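Local coordinates for protein putative glycosyltransferase (GalT1) (Streptococcus parasanguinis, PDB 4PHR) that probably transfers sugar from a nucleotide donor, its GT-D domain, the portion in this chain, binding UDP together with manganese, at residues E54-R59 and A209-A214; L191-A196 and A214-K219; Q65-E70 and D110-G115; S158-D163 and E263-Y268. One frame throughout, in Å; residues are numbered along the deposited sequence.

Interaction 1: E54-R59 and A209-A214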
# COMPACT_ATOMS: atom_id res chain seq x y z
N GLU A 54 -8.79 -18.70 0.70
CA GLU A 54 -8.12 -19.39 -0.39
C GLU A 54 -8.27 -18.69 -1.74
O GLU A 54 -7.32 -18.67 -2.53
CB GLU A 54 -8.61 -20.84 -0.50
CG GLU A 54 -7.84 -21.68 -1.51
CD GLU A 54 -8.15 -23.16 -1.42
OE1 GLU A 54 -9.19 -23.52 -0.82
OE2 GLU A 54 -7.35 -23.97 -1.94
N LYS A 55 -9.43 -18.12 -2.01
CA LYS A 55 -9.63 -17.40 -3.26
C LYS A 55 -8.75 -16.15 -3.31
O LYS A 55 -8.16 -15.84 -4.35
CB LYS A 55 -11.10 -17.01 -3.43
CG LYS A 55 -12.02 -18.19 -3.69
CD LYS A 55 -13.47 -17.73 -3.87
CE LYS A 55 -14.32 -18.82 -4.49
NZ LYS A 55 -14.35 -20.06 -3.66
N LEU A 56 -8.65 -15.45 -2.19
CA LEU A 56 -7.78 -14.29 -2.09
C LEU A 56 -6.32 -14.71 -2.31
O LEU A 56 -5.58 -14.08 -3.07
CB LEU A 56 -7.94 -13.63 -0.72
CG LEU A 56 -6.99 -12.48 -0.38
CD1 LEU A 56 -7.02 -11.39 -1.45
CD2 LEU A 56 -7.33 -11.91 1.00
N ALA A 57 -5.91 -15.79 -1.65
CA ALA A 57 -4.54 -16.27 -1.78
C ALA A 57 -4.20 -16.58 -3.24
O ALA A 57 -3.14 -16.22 -3.73
CB ALA A 57 -4.31 -17.48 -0.89
N LYS A 58 -5.12 -17.26 -3.93
CA LYS A 58 -4.92 -17.59 -5.33
C LYS A 58 -4.82 -16.35 -6.23
O LYS A 58 -3.95 -16.28 -7.10
CB LYS A 58 -6.03 -18.53 -5.81
CG LYS A 58 -5.92 -18.91 -7.27
CD LYS A 58 -7.01 -19.91 -7.64
CE LYS A 58 -6.99 -20.22 -9.14
NZ LYS A 58 -5.77 -20.96 -9.54
N ARG A 59 -5.71 -15.37 -6.02
CA ARG A 59 -5.65 -14.13 -6.80
C ARG A 59 -4.31 -13.43 -6.59
O ARG A 59 -3.69 -12.96 -7.54
CB ARG A 59 -6.80 -13.19 -6.43
CG ARG A 59 -8.14 -13.59 -7.02
CD ARG A 59 -8.13 -13.60 -8.56
NE ARG A 59 -8.08 -12.26 -9.15
CZ ARG A 59 -7.11 -11.81 -9.94
NH1 ARG A 59 -6.09 -12.59 -10.27
NH2 ARG A 59 -7.16 -10.58 -10.42
N ALA A 209 -6.93 -4.68 -1.49
CA ALA A 209 -6.51 -3.60 -2.39
C ALA A 209 -5.79 -4.14 -3.63
O ALA A 209 -5.94 -3.59 -4.72
CB ALA A 209 -5.61 -2.61 -1.65
N LYS A 210 -5.00 -5.19 -3.47
CA LYS A 210 -4.20 -5.68 -4.59
C LYS A 210 -5.09 -6.30 -5.66
O LYS A 210 -4.88 -6.11 -6.87
CB LYS A 210 -3.14 -6.67 -4.11
CG LYS A 210 -2.06 -6.04 -3.20
CD LYS A 210 -2.52 -5.98 -1.76
CE LYS A 210 -1.45 -5.47 -0.78
NZ LYS A 210 -1.41 -3.99 -0.61
N VAL A 211 -6.10 -7.04 -5.22
CA VAL A 211 -7.03 -7.67 -6.15
C VAL A 211 -7.85 -6.59 -6.85
O VAL A 211 -8.06 -6.64 -8.07
CB VAL A 211 -7.95 -8.68 -5.44
CG1 VAL A 211 -8.85 -9.39 -6.46
CG2 VAL A 211 -7.12 -9.70 -4.67
N LEU A 212 -8.29 -5.60 -6.08
CA LEU A 212 -9.06 -4.50 -6.64
C LEU A 212 -8.25 -3.77 -7.71
O LEU A 212 -8.75 -3.53 -8.82
CB LEU A 212 -9.47 -3.52 -5.53
CG LEU A 212 -10.44 -2.41 -5.94
CD1 LEU A 212 -11.72 -3.01 -6.49
CD2 LEU A 212 -10.73 -1.48 -4.77
N VAL A 213 -7.01 -3.42 -7.40
CA VAL A 213 -6.18 -2.72 -8.38
C VAL A 213 -5.97 -3.56 -9.65
O VAL A 213 -6.08 -3.06 -10.77
CB VAL A 213 -4.82 -2.28 -7.76
CG1 VAL A 213 -3.84 -1.84 -8.85
CG2 VAL A 213 -5.04 -1.16 -6.74
N ALA A 214 -5.68 -4.84 -9.47
CA ALA A 214 -5.50 -5.74 -10.61
C ALA A 214 -6.73 -5.76 -11.51
O ALA A 214 -6.62 -5.62 -12.73
CB ALA A 214 -5.16 -7.14 -10.13
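The guanidinium group of Arg59 is held by both of its terminal nitrogens: NH2 forms a salt bridge with Asp215 OD1, one residue beyond 209-214 on the same helix, while NH1 hydrogen-bonds Gln62 OE1 one turn along its own helix. With the head fixed in this way, the chain of Arg59 spans the gap between two helices of the GT-D fold, helix 54-64 and helix 206-218, the latter being the connection between the parallel strands 200-204 and 223-225. Their short segments approach to 10.3 Å between axes at a crossing angle of 56°, a separation bridged by side chains.

Val211 is the apolar centre of the contact. With CG1 anti to the backbone N (chi1 -176°), its two methyls divide the opposing surface between them. CG2 meets the CB of Arg59 at 3.9 Å and also receives Leu56, whereas CG1 sits 4.0 Å from Arg59 NE. Arg59 can wrap round this methyl because its chain is bent at chi2 and chi3, and the bend carries NH2 on to within 4.0 Å of Ala214 CB. The polar part of the arginine is thus propped on carbon while its charge is met by Asp215.

Next to Val211 in sequence, Lys210 sends its NZ the other way, to salt bridges with an oxygen of UDP and with Asp225 OD2. The closest join between the two segments is made by methyl groups, Leu56 CD1 lying 3.6 Å from Val211 CG2.

Interaction 2: L191-A196 and A214-K219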
# COMPACT_ATOMS: atom_id res chain seq x y z
N LEU A 191 -18.99 -1.22 -7.06
CA LEU A 191 -19.23 0.18 -6.73
C LEU A 191 -18.04 1.07 -7.07
O LEU A 191 -18.20 2.24 -7.40
CB LEU A 191 -19.61 0.33 -5.25
CG LEU A 191 -20.92 -0.35 -4.84
CD1 LEU A 191 -21.36 0.07 -3.44
CD2 LEU A 191 -22.04 -0.08 -5.85
N THR A 192 -16.83 0.51 -7.01
CA THR A 192 -15.66 1.27 -7.42
C THR A 192 -15.76 1.64 -8.91
O THR A 192 -15.59 2.80 -9.28
CB THR A 192 -14.34 0.52 -7.14
OG1 THR A 192 -14.24 0.26 -5.73
CG2 THR A 192 -13.14 1.35 -7.57
N GLU A 193 -16.08 0.65 -9.74
CA GLU A 193 -16.27 0.88 -11.17
C GLU A 193 -17.32 1.96 -11.44
O GLU A 193 -17.13 2.84 -12.27
CB GLU A 193 -16.71 -0.40 -11.87
CG GLU A 193 -15.70 -1.53 -11.88
CD GLU A 193 -16.27 -2.78 -12.52
OE1 GLU A 193 -17.05 -2.65 -13.49
OE2 GLU A 193 -15.95 -3.89 -12.05
N LYS A 194 -18.45 1.86 -10.74
CA LYS A 194 -19.56 2.78 -10.93
C LYS A 194 -19.17 4.22 -10.63
O LYS A 194 -19.73 5.16 -11.18
CB LYS A 194 -20.73 2.40 -10.03
CG LYS A 194 -21.54 1.22 -10.52
CD LYS A 194 -22.51 0.78 -9.43
CE LYS A 194 -23.53 -0.19 -9.97
NZ LYS A 194 -24.41 0.50 -10.95
N ASN A 195 -18.21 4.39 -9.71
CA ASN A 195 -17.86 5.72 -9.23
C ASN A 195 -16.54 6.24 -9.77
O ASN A 195 -16.10 7.34 -9.40
CB ASN A 195 -17.84 5.74 -7.71
CG ASN A 195 -19.24 5.75 -7.12
OD1 ASN A 195 -19.89 6.79 -7.06
ND2 ASN A 195 -19.72 4.58 -6.69
N ALA A 196 -15.90 5.47 -10.65
CA ALA A 196 -14.54 5.77 -11.07
C ALA A 196 -14.43 6.67 -12.29
O ALA A 196 -13.33 7.10 -12.65
CB ALA A 196 -13.77 4.48 -11.30
N ALA A 214 -5.68 -4.84 -9.47
CA ALA A 214 -5.50 -5.74 -10.61
C ALA A 214 -6.73 -5.76 -11.51
O ALA A 214 -6.62 -5.62 -12.73
CB ALA A 214 -5.16 -7.14 -10.13
N ASP A 215 -7.91 -5.90 -10.91
CA ASP A 215 -9.15 -5.99 -11.69
C ASP A 215 -9.52 -4.65 -12.35
O ASP A 215 -10.02 -4.63 -13.47
CB ASP A 215 -10.31 -6.51 -10.85
CG ASP A 215 -10.17 -8.00 -10.52
OD1 ASP A 215 -9.33 -8.69 -11.14
OD2 ASP A 215 -10.93 -8.47 -9.64
N LEU A 216 -9.30 -3.55 -11.64
CA LEU A 216 -9.56 -2.21 -12.17
C LEU A 216 -8.65 -1.93 -13.37
O LEU A 216 -9.06 -1.31 -14.35
CB LEU A 216 -9.32 -1.15 -11.09
CG LEU A 216 -10.42 -0.34 -10.39
CD1 LEU A 216 -11.84 -0.85 -10.60
CD2 LEU A 216 -10.08 -0.22 -8.89
N THR A 217 -7.40 -2.39 -13.27
CA THR A 217 -6.41 -2.21 -14.32
C THR A 217 -6.78 -2.98 -15.58
O THR A 217 -6.59 -2.49 -16.70
CB THR A 217 -5.01 -2.66 -13.83
OG1 THR A 217 -4.64 -1.87 -12.69
CG2 THR A 217 -3.96 -2.48 -14.92
N THR A 218 -7.33 -4.17 -15.40
CA THR A 218 -7.79 -4.99 -16.52
C THR A 218 -8.96 -4.31 -17.23
O THR A 218 -9.19 -4.52 -18.42
CB THR A 218 -8.21 -6.39 -16.04
OG1 THR A 218 -7.06 -7.07 -15.49
CG2 THR A 218 -8.77 -7.21 -17.18
N LYS A 219 -9.70 -3.49 -16.49
CA LYS A 219 -10.82 -2.73 -17.03
C LYS A 219 -10.39 -1.34 -17.51
O LYS A 219 -11.22 -0.51 -17.87
CB LYS A 219 -11.95 -2.61 -16.00
CG LYS A 219 -12.51 -3.95 -15.52
CD LYS A 219 -13.62 -3.75 -14.50
CE LYS A 219 -14.86 -4.58 -14.85
NZ LYS A 219 -14.77 -5.99 -14.38
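Glu193 and Lys219 supply the ionic part of this contact, a salt bridge of 3.4 Å between Glu193 OE2 and Lys219 NZ. Beyond CG the glutamate is extended, whereas the lysine bends at chi3 and chi4, and the two side chains cross at about a right angle. The carboxylate therefore lies against the lysine's carbons as well as its amine: OE2 of Glu193 is 3.1 Å from CE of Lys219, nearer than NZ itself. Lys219 is exposed, so water probably weakens the attraction.

The apolar part lies deeper. Thr192 has CG2 anti to its backbone N, and this methyl reaches Leu216 CD2 at 3.7 Å, while the other branch of the leucine, CD1, approaches Glu193 CG at 4.1 Å. Both Thr192 and Leu216 rest on Ile201 of strand 200-204, as helices 185-195 and 206-218 lie side by side on one face of the five-stranded parallel sheet; they are successive connections in its alternating strand-helix order. Chi1 of -108° and chi2 of 12° hold Leu216 away from the staggered positions, with both its methyls near Thr192 CG2.

Hydrogen bonds here serve each helix separately. Thr192 OG1, on the branch turned from the leucine, bonds to Ile188 O. Near the end of helix 185-195, Asn195 ND2 donates to Leu191 O at 2.9 Å with the acceptor close to the amide plane. Thr218 N and OG1 both reach Ala214 O, from opposite faces of its carbonyl plane.

Interaction 3: Q65-E70 and D110-G115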
# COMPACT_ATOMS: atom_id res chain seq x y z
N GLN A 65 2.45 -12.79 -10.57
CA GLN A 65 3.04 -13.30 -11.81
C GLN A 65 2.94 -12.32 -12.97
O GLN A 65 3.58 -12.51 -14.01
CB GLN A 65 2.40 -14.64 -12.21
CG GLN A 65 2.49 -15.71 -11.13
CD GLN A 65 3.92 -16.13 -10.86
OE1 GLN A 65 4.73 -16.25 -11.77
NE2 GLN A 65 4.23 -16.38 -9.59
N THR A 66 2.14 -11.27 -12.80
CA THR A 66 1.94 -10.26 -13.83
C THR A 66 3.21 -9.44 -14.04
O THR A 66 3.79 -8.96 -13.08
CB THR A 66 0.84 -9.25 -13.45
OG1 THR A 66 -0.27 -9.95 -12.88
CG2 THR A 66 0.39 -8.46 -14.67
N LYS A 67 3.61 -9.28 -15.30
CA LYS A 67 4.77 -8.46 -15.60
C LYS A 67 4.45 -6.99 -15.36
O LYS A 67 3.34 -6.53 -15.62
CB LYS A 67 5.19 -8.68 -17.06
CG LYS A 67 6.67 -8.48 -17.32
CD LYS A 67 7.49 -9.63 -16.74
CE LYS A 67 8.33 -10.30 -17.81
NZ LYS A 67 9.20 -11.38 -17.27
N SER A 68 5.43 -6.25 -14.84
CA SER A 68 5.31 -4.80 -14.77
C SER A 68 5.48 -4.23 -16.17
O SER A 68 6.42 -4.59 -16.90
CB SER A 68 6.37 -4.20 -13.85
OG SER A 68 6.11 -4.49 -12.49
N ASP A 69 4.56 -3.35 -16.56
CA ASP A 69 4.64 -2.66 -17.85
C ASP A 69 4.10 -1.24 -17.69
O ASP A 69 4.02 -0.74 -16.57
CB ASP A 69 3.90 -3.43 -18.95
CG ASP A 69 2.39 -3.42 -18.76
OD1 ASP A 69 1.91 -3.03 -17.67
OD2 ASP A 69 1.68 -3.82 -19.71
N GLU A 70 3.72 -0.60 -18.78
CA GLU A 70 3.28 0.78 -18.68
C GLU A 70 1.89 0.89 -18.03
O GLU A 70 1.47 1.97 -17.61
CB GLU A 70 3.34 1.49 -20.04
CG GLU A 70 3.72 2.96 -19.93
CD GLU A 70 4.21 3.57 -21.23
OE1 GLU A 70 4.57 2.82 -22.16
OE2 GLU A 70 4.26 4.82 -21.30
N ASP A 110 10.82 -13.54 -10.37
CA ASP A 110 11.89 -13.54 -11.37
C ASP A 110 11.78 -12.45 -12.44
O ASP A 110 12.50 -12.50 -13.44
CB ASP A 110 11.99 -14.92 -12.03
CG ASP A 110 10.67 -15.39 -12.61
OD1 ASP A 110 9.80 -14.53 -12.87
OD2 ASP A 110 10.51 -16.61 -12.81
N ALA A 111 10.90 -11.48 -12.23
CA ALA A 111 10.75 -10.38 -13.18
C ALA A 111 12.04 -9.56 -13.26
O ALA A 111 12.84 -9.56 -12.32
CB ALA A 111 9.58 -9.50 -12.79
N PRO A 112 12.25 -8.86 -14.39
CA PRO A 112 13.45 -8.03 -14.55
C PRO A 112 13.56 -6.92 -13.51
O PRO A 112 14.67 -6.55 -13.13
CB PRO A 112 13.30 -7.45 -15.97
CG PRO A 112 11.85 -7.65 -16.32
CD PRO A 112 11.43 -8.89 -15.61
N PHE A 113 12.43 -6.39 -13.06
CA PHE A 113 12.42 -5.37 -12.02
C PHE A 113 11.07 -5.32 -11.34
O PHE A 113 10.07 -5.77 -11.89
CB PHE A 113 12.74 -3.99 -12.60
CG PHE A 113 11.67 -3.45 -13.50
CD1 PHE A 113 11.69 -3.71 -14.86
CD2 PHE A 113 10.63 -2.68 -12.99
CE1 PHE A 113 10.70 -3.22 -15.70
CE2 PHE A 113 9.65 -2.18 -13.82
CZ PHE A 113 9.68 -2.46 -15.17
N TYR A 114 11.06 -4.78 -10.12
CA TYR A 114 9.84 -4.53 -9.37
C TYR A 114 9.85 -3.10 -8.89
O TYR A 114 10.92 -2.51 -8.75
CB TYR A 114 9.75 -5.47 -8.16
CG TYR A 114 9.59 -6.92 -8.56
CD1 TYR A 114 10.70 -7.73 -8.76
CD2 TYR A 114 8.33 -7.47 -8.76
CE1 TYR A 114 10.56 -9.06 -9.14
CE2 TYR A 114 8.17 -8.79 -9.13
CZ TYR A 114 9.29 -9.58 -9.32
OH TYR A 114 9.16 -10.90 -9.69
N GLY A 115 8.68 -2.53 -8.64
CA GLY A 115 8.60 -1.26 -7.95
C GLY A 115 8.77 -1.49 -6.45
O GLY A 115 8.88 -2.63 -6.01
O HOH W 1 7.52 -6.60 -12.10
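Ser68 and Phe113 form the closely fitted part of this contact, the serine CB lying 3.9 Å from CE2 and almost as near CZ, so that these two ring carbons do the touching. Phe113 gets there with CG in the crowded position between its backbone N and carbonyl carbon (chi1 68°). On the same residue pair a water bridges the two segments: it lies 2.6 Å from Ser68 OG and donates to Phe113 O at 2.7 Å. Ser68 OG also accepts a hydrogen bond from Val74 N, which fixes the hydroxyl between water and strand.

Both loops run into neighbouring strands of the three-stranded parallel sheet, segment 65-70 leading to strand 72-76 and segment 110-115 to strand 115-116. Backbone hydrogen bonds of Gly115 with Val74 and Leu76 begin the strand pairing at the edge of the contact, and Leu73 packs against both Ser68 and Phe113.

Toward solvent the fit slackens. Lys67, bent at chi2 and chi3, crosses the Pro112 ring at about a right angle and brings NZ to 3.7 Å from CD of the proline. Opposite charge is near but not in contact, with 5.4 Å between Lys67 NZ and Asp110 OD1.

Interaction 4: S158-D163 and E263-Y268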
# COMPACT_ATOMS: atom_id res chain seq x y z
N SER A 158 -7.95 8.38 5.38
CA SER A 158 -6.72 8.85 4.75
C SER A 158 -6.84 10.32 4.41
O SER A 158 -7.78 10.75 3.73
CB SER A 158 -6.41 8.02 3.50
OG SER A 158 -6.21 6.65 3.80
N GLY A 159 -5.88 11.11 4.89
CA GLY A 159 -5.87 12.53 4.64
C GLY A 159 -6.78 13.33 5.55
O GLY A 159 -6.77 14.56 5.51
N VAL A 160 -7.54 12.66 6.40
CA VAL A 160 -8.49 13.36 7.25
C VAL A 160 -7.76 14.04 8.40
O VAL A 160 -7.03 13.39 9.15
CB VAL A 160 -9.60 12.43 7.77
CG1 VAL A 160 -10.52 13.19 8.72
CG2 VAL A 160 -10.38 11.85 6.60
N GLY A 161 -7.94 15.34 8.52
CA GLY A 161 -7.24 16.11 9.53
C GLY A 161 -5.82 16.50 9.17
O GLY A 161 -5.09 17.01 10.02
N ASN A 162 -5.41 16.25 7.93
CA ASN A 162 -4.10 16.71 7.46
C ASN A 162 -4.22 17.20 6.02
O ASN A 162 -5.30 17.13 5.42
CB ASN A 162 -3.02 15.61 7.62
CG ASN A 162 -3.29 14.38 6.78
OD1 ASN A 162 -3.39 14.46 5.56
ND2 ASN A 162 -3.35 13.22 7.43
N ASP A 163 -3.12 17.70 5.45
CA ASP A 163 -3.17 18.30 4.11
C ASP A 163 -2.67 17.39 2.99
O ASP A 163 -2.35 17.85 1.90
CB ASP A 163 -2.43 19.65 4.09
CG ASP A 163 -0.93 19.51 4.32
OD1 ASP A 163 -0.45 18.37 4.45
OD2 ASP A 163 -0.24 20.55 4.36
N GLU A 263 -13.73 11.10 15.47
CA GLU A 263 -14.34 12.41 15.43
C GLU A 263 -15.38 12.43 14.32
O GLU A 263 -15.38 11.57 13.43
CB GLU A 263 -13.28 13.48 15.17
CG GLU A 263 -12.19 13.54 16.23
CD GLU A 263 -11.02 14.41 15.82
OE1 GLU A 263 -10.45 14.17 14.74
OE2 GLU A 263 -10.69 15.35 16.57
N PHE A 264 -16.26 13.42 14.36
CA PHE A 264 -17.12 13.69 13.23
C PHE A 264 -16.52 14.82 12.41
O PHE A 264 -16.34 15.95 12.89
CB PHE A 264 -18.54 14.05 13.67
CG PHE A 264 -19.50 14.20 12.53
CD1 PHE A 264 -20.17 13.11 12.02
CD2 PHE A 264 -19.71 15.44 11.95
CE1 PHE A 264 -21.05 13.24 10.96
CE2 PHE A 264 -20.60 15.59 10.89
CZ PHE A 264 -21.26 14.48 10.40
N SER A 265 -16.20 14.51 11.16
CA SER A 265 -15.71 15.49 10.21
C SER A 265 -16.73 15.64 9.11
O SER A 265 -16.92 14.73 8.31
CB SER A 265 -14.38 15.04 9.61
OG SER A 265 -14.10 15.77 8.43
N GLN A 266 -17.39 16.79 9.06
CA GLN A 266 -18.40 17.05 8.05
C GLN A 266 -17.82 16.88 6.64
O GLN A 266 -18.46 16.29 5.77
CB GLN A 266 -19.00 18.45 8.22
CG GLN A 266 -20.08 18.79 7.21
CD GLN A 266 -20.87 20.03 7.60
OE1 GLN A 266 -20.73 20.55 8.70
NE2 GLN A 266 -21.69 20.52 6.68
N GLU A 267 -16.61 17.39 6.43
CA GLU A 267 -15.98 17.32 5.11
C GLU A 267 -15.76 15.87 4.69
O GLU A 267 -16.05 15.49 3.55
CB GLU A 267 -14.67 18.11 5.09
CG GLU A 267 -13.97 18.08 3.74
CD GLU A 267 -12.94 19.19 3.58
OE1 GLU A 267 -12.39 19.65 4.60
OE2 GLU A 267 -12.69 19.61 2.43
N TYR A 268 -15.23 15.06 5.59
CA TYR A 268 -15.06 13.63 5.35
C TYR A 268 -16.41 12.98 5.05
O TYR A 268 -16.57 12.27 4.06
CB TYR A 268 -14.37 12.98 6.56
CG TYR A 268 -14.39 11.46 6.61
CD1 TYR A 268 -13.59 10.70 5.77
CD2 TYR A 268 -15.18 10.80 7.55
CE1 TYR A 268 -13.60 9.31 5.83
CE2 TYR A 268 -15.19 9.42 7.63
CZ TYR A 268 -14.40 8.67 6.77
OH TYR A 268 -14.43 7.29 6.87
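Chi1 of 177° in Val160 sets CG1 anti to its backbone N and CG2 anti to its carbonyl carbon, while Tyr268 places its ring anti to the backbone N at 167°. These two choices bring Val160 CG2 obliquely to the tyrosine ring, 3.5 Å from CD1 and 4.0 Å from CG, with the side chains crossing at about a right angle. The other methyl, CG1, comes more loosely to Ser265 CB, at 4.4 Å.

Each partner is presented by a recognised local motif. Val160 occupies the second position of a type II beta turn from Gly159 to Asn162, closed by the 3.2 Å bond from Asn162 N to Gly159 O; Gly161 follows with the positive phi that such a turn requires. Across from it, Ser265 is the N-cap of helix 266-271, and its OG accepts from Tyr268 N at 3.1 Å, three residues on. The same residue whose amide is capped thus offers its ring to the valine.

In the fold the contact joins the loop after strand 147-153 to the last helix, and Arg173 of strand 170-176 touches both Val160 and Tyr268. The side chain of Tyr268 is about 7 Å from that of Ser156, a UDP-binding residue. With polar bonds kept inside each motif, or made to outside groups such as Lys249 NZ on Val160 O, what joins the two segments is dispersion and the exclusion of water.

In the fold
Interactions 1 and 2 are neighbours, their centres 14 Å apart; they share Ala214 on helix 206-218, which meets helix 54-64 through its middle and, in interaction 2, helix 185-195 toward its own C-terminal end. Interaction 3 is nested along the chain inside the loop closed by interaction 1 and belongs to the three-stranded sheet. Interaction 4 lies 35 Å from it between centres, on the opposite side of the chain's centre, at the far part of the five-stranded sheet; its segments enclose interaction 2. Interaction 1 therefore spans the elements of both sheets close to the bound UDP, whereas interactions 2, 3 and 4 pack the structure farther from the nucleotide.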